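Local atomic coordinates of endolysin (PDB entry 7M5I), a protein that probably cleaves the glycan strands of bacterial peptidoglycan as a family 24 lysozyme, helping the phage lyse its host cell. Residues A[109-114]-A[121-126]. Numbering follows the deposited sequence.
Sequences IKRHNA and AEAMQW. With PO4 (phosphate ion), chain D.
Arg-111 carries this contact alone from its side, reaching from helix 107-113 to Glu-122 and Ala-123 of helix 117-124 and to Trp-126 just beyond it. With CG placed anti to the carbonyl carbon (chi1 -67°) and the chain extended from there to NE, the guanidinium is delivered beside the neighbouring helix. The closer-packed part is here: Arg-111 NH1 comes to 3.8 Å from Ala-123 CB, and one guanidinium face receives Trp-126 CH2, 3.8 Å from Arg-111 NH2. The indole does not lie flat on that face; the two planes stand 74° apart. Trp-126 instead turns a ring face to its own segment, where Ala-123 CA sits over the ring centre. Ala-123 also packs on Thr-107 and Phe-108.

The outer side is looser and wet. Glu-122 OE1 stays 4.4 Å from Arg-111 NH1, where no N-H points at it; one water bridges them, accepting from NH1 and donating to OE1. NH1 also bonds Gly-119 O. A phosphate, probably from the crystallisation liquor, lies at the guanidinium edge; its O3 is modelled doubtfully close to Arg-111 NE (2.4 Å) and accepts weakly from NH2.

No direct hydrogen bond joins the segments, so these consecutive helices of the phage-lysozyme domain, away from the predicted active-site residues, meet through van der Waals contact and a hydrated charge pair, while the phosphate is consistent with a cationic edge able to hold an anion.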
ATOM      1  N   ILE A 109       5.752  12.762   2.122  1.00 37.12           N
ATOM      2  CA  ILE A 109       4.830  13.459   1.175  1.00 38.83           C
ATOM      3  C   ILE A 109       5.233  14.944   1.096  1.00 41.04           C
ATOM      4  O   ILE A 109       5.126  15.513  -0.018  1.00 40.58           O
ATOM      5  CB  ILE A 109       3.365  13.292   1.577  1.00 41.77           C
ATOM      6  CG1 ILE A 109       2.454  13.525   0.367  1.00 46.83           C
ATOM      7  CG2 ILE A 109       3.003  14.212   2.727  1.00 44.99           C
ATOM      8  CD1 ILE A 109       2.474  12.376  -0.647  1.00 45.94           C
ATOM      9  N   LYS A 110       5.708  15.514   2.207  1.00 39.81           N
ATOM     10  CA  LYS A 110       6.253  16.896   2.247  1.00 42.37           C
ATOM     11  C   LYS A 110       7.453  16.997   1.303  1.00 40.15           C
ATOM     12  O   LYS A 110       7.538  17.946   0.506  1.00 37.92           O
ATOM     13  CB  LYS A 110       6.553  17.245   3.703  1.00 46.91           C
ATOM     14  CG  LYS A 110       5.319  17.631   4.512  1.00 53.27           C
ATOM     15  CD  LYS A 110       5.676  18.416   5.810  1.00 59.24           C
ATOM     16  CE  LYS A 110       4.661  18.353   6.951  1.00 62.18           C
ATOM     17  NZ  LYS A 110       4.527  17.014   7.576  1.00 60.59           N
ATOM     18  N   ARG A 111       8.359  16.026   1.362  1.00 38.14           N
ATOM     19  CA  ARG A 111       9.577  16.015   0.525  1.00 37.94           C
ATOM     20  C   ARG A 111       9.175  15.812  -0.936  1.00 36.68           C
ATOM     21  O   ARG A 111       9.753  16.500  -1.825  1.00 36.60           O
ATOM     22  CB  ARG A 111      10.584  14.968   1.010  1.00 39.03           C
ATOM     23  CG  ARG A 111      11.166  15.315   2.372  1.00 41.91           C
ATOM     24  CD  ARG A 111      12.164  14.265   2.802  1.00 41.50           C
ATOM     25  NE  ARG A 111      12.831  14.632   4.027  1.00 42.26           N
ATOM     26  CZ  ARG A 111      13.749  13.898   4.647  1.00 43.17           C
ATOM     27  NH1 ARG A 111      14.159  12.761   4.137  1.00 41.27           N
ATOM     28  NH2 ARG A 111      14.274  14.335   5.770  1.00 45.62           N
ATOM     29  N   HIS A 112       8.224  14.913  -1.213  1.00 33.51           N
ATOM     30  CA  HIS A 112       7.738  14.704  -2.595  1.00 33.00           C
ATOM     31  C   HIS A 112       7.252  16.058  -3.128  1.00 34.63           C
ATOM     32  O   HIS A 112       7.677  16.444  -4.254  1.00 34.21           O
ATOM     33  CB  HIS A 112       6.595  13.694  -2.665  1.00 32.45           C
ATOM     34  CG  HIS A 112       6.058  13.537  -4.043  1.00 30.92           C
ATOM     35  ND1 HIS A 112       6.737  12.852  -5.010  1.00 29.64           N
ATOM     36  CD2 HIS A 112       4.971  14.045  -4.630  1.00 30.85           C
ATOM     37  CE1 HIS A 112       6.047  12.865  -6.115  1.00 29.87           C
ATOM     38  NE2 HIS A 112       4.987  13.621  -5.923  1.00 31.39           N
ATOM     39  N   ASN A 113       6.456  16.775  -2.329  1.00 36.82           N
ATOM     40  CA  ASN A 113       5.829  18.048  -2.763  1.00 39.74           C
ATOM     41  C   ASN A 113       6.869  19.169  -2.883  1.00 41.72           C
ATOM     42  O   ASN A 113       6.571  20.108  -3.600  1.00 42.19           O
ATOM     43  CB  ASN A 113       4.632  18.411  -1.883  1.00 41.37           C
ATOM     44  CG  ASN A 113       3.431  17.529  -2.181  1.00 41.31           C
ATOM     45  OD1 ASN A 113       3.282  17.015  -3.295  1.00 39.07           O
ATOM     46  ND2 ASN A 113       2.574  17.345  -1.187  1.00 41.75           N
ATOM     47  N   ALA A 114       8.054  19.045  -2.271  1.00 41.96           N
ATOM     48  CA  ALA A 114       9.181  20.002  -2.371  1.00 43.75           C
ATOM     49  C   ALA A 114      10.136  19.639  -3.526  1.00 43.92           C
ATOM     50  O   ALA A 114      11.107  20.401  -3.729  1.00 44.81           O
ATOM     51  CB  ALA A 114       9.927  20.053  -1.057  1.00 45.33           C
ATOM     52  N   ALA A 121      12.228   9.215  -0.925  1.00 32.62           N
ATOM     53  CA  ALA A 121      12.545   7.756  -0.900  1.00 33.03           C
ATOM     54  C   ALA A 121      13.139   7.385   0.467  1.00 36.80           C
ATOM     55  O   ALA A 121      12.774   6.315   1.035  1.00 34.16           O
ATOM     56  CB  ALA A 121      13.466   7.349  -2.020  1.00 32.98           C
ATOM     57  N   GLU A 122      14.051   8.193   1.002  1.00 36.51           N
ATOM     58  CA  GLU A 122      14.597   7.935   2.355  1.00 37.37           C
ATOM     59  C   GLU A 122      13.477   7.945   3.398  1.00 35.20           C
ATOM     60  O   GLU A 122      13.415   6.985   4.208  1.00 32.73           O
ATOM     61  CB  GLU A 122      15.719   8.944   2.669  1.00 41.81           C
ATOM     62  CG  GLU A 122      16.956   8.683   1.822  1.00 45.08           C
ATOM     63  CD  GLU A 122      17.981   9.807   1.772  1.00 52.49           C
ATOM     64  OE1 GLU A 122      17.689  10.931   2.291  1.00 48.48           O
ATOM     65  OE2 GLU A 122      19.059   9.553   1.176  1.00 58.46           O
ATOM     66  N   ALA A 123      12.642   8.986   3.435  1.00 34.10           N
ATOM     67  CA  ALA A 123      11.598   9.168   4.476  1.00 35.31           C
ATOM     68  C   ALA A 123      10.489   8.105   4.348  1.00 32.95           C
ATOM     69  O   ALA A 123       9.837   7.745   5.364  1.00 31.84           O
ATOM     70  CB  ALA A 123      11.047  10.567   4.405  1.00 34.18           C
ATOM     71  N   MET A 124      10.254   7.594   3.137  1.00 30.18           N
ATOM     72  CA  MET A 124       9.289   6.512   2.912  1.00 27.61           C
ATOM     73  C   MET A 124       9.682   5.311   3.803  1.00 28.24           C
ATOM     74  O   MET A 124       8.779   4.645   4.364  1.00 28.18           O
ATOM     75  CB  MET A 124       9.284   6.090   1.438  1.00 28.82           C
ATOM     76  CG  MET A 124       8.433   6.962   0.597  1.00 30.02           C
ATOM     77  SD  MET A 124       8.643   6.617  -1.172  1.00 30.76           S
ATOM     78  CE  MET A 124       7.914   5.002  -1.384  1.00 31.79           C
ATOM     79  N   GLN A 125      10.957   5.063   3.914  1.00 29.34           N
ATOM     80  CA  GLN A 125      11.496   3.826   4.541  1.00 30.42           C
ATOM     81  C   GLN A 125      11.546   3.954   6.066  1.00 32.29           C
ATOM     82  O   GLN A 125      11.743   2.932   6.722  1.00 30.86           O
ATOM     83  CB  GLN A 125      12.827   3.548   3.882  1.00 33.18           C
ATOM     84  CG  GLN A 125      12.643   3.219   2.408  1.00 32.69           C
ATOM     85  CD  GLN A 125      13.944   2.764   1.866  1.00 35.84           C
ATOM     86  OE1 GLN A 125      14.343   1.626   2.125  1.00 37.36           O
ATOM     87  NE2 GLN A 125      14.611   3.697   1.181  1.00 37.69           N
ATOM     88  N   TRP A 126      11.201   5.110   6.624  1.00 32.79           N
ATOM     89  CA  TRP A 126      11.073   5.264   8.091  1.00 33.24           C
ATOM     90  C   TRP A 126       9.886   4.432   8.612  1.00 31.05           C
ATOM     91  O   TRP A 126       9.872   4.146   9.817  1.00 31.40           O
ATOM     92  CB  TRP A 126      10.911   6.734   8.490  1.00 34.04           C
ATOM     93  CG  TRP A 126      12.056   7.604   8.104  1.00 36.38           C
ATOM     94  CD1 TRP A 126      13.296   7.240   7.660  1.00 37.06           C
ATOM     95  CD2 TRP A 126      12.058   9.047   8.162  1.00 39.02           C
ATOM     96  NE1 TRP A 126      14.061   8.356   7.441  1.00 39.65           N
ATOM     97  CE2 TRP A 126      13.334   9.477   7.738  1.00 39.71           C
ATOM     98  CE3 TRP A 126      11.106   9.998   8.541  1.00 41.16           C
ATOM     99  CZ2 TRP A 126      13.687  10.830   7.671  1.00 41.93           C
ATOM    100  CZ3 TRP A 126      11.459  11.333   8.507  1.00 41.64           C
ATOM    101  CH2 TRP A 126      12.734  11.735   8.092  1.00 42.93           C
TER
HETATM  102  P   PO4 D 202      12.327  17.687   6.221  1.00 74.34           P
HETATM  103  O1  PO4 D 202      13.165  18.959   6.285  1.00 78.04           O
HETATM  104  O2  PO4 D 202      12.312  17.017   7.603  1.00 60.77           O
HETATM  105  O3  PO4 D 202      12.948  16.773   5.187  1.00 65.85           O
HETATM  106  O4  PO4 D 202      10.892  18.026   5.794  1.00 72.93           O
HETATM  107  O   HOH W   1      16.868  11.182   4.883  1.00 47.43           O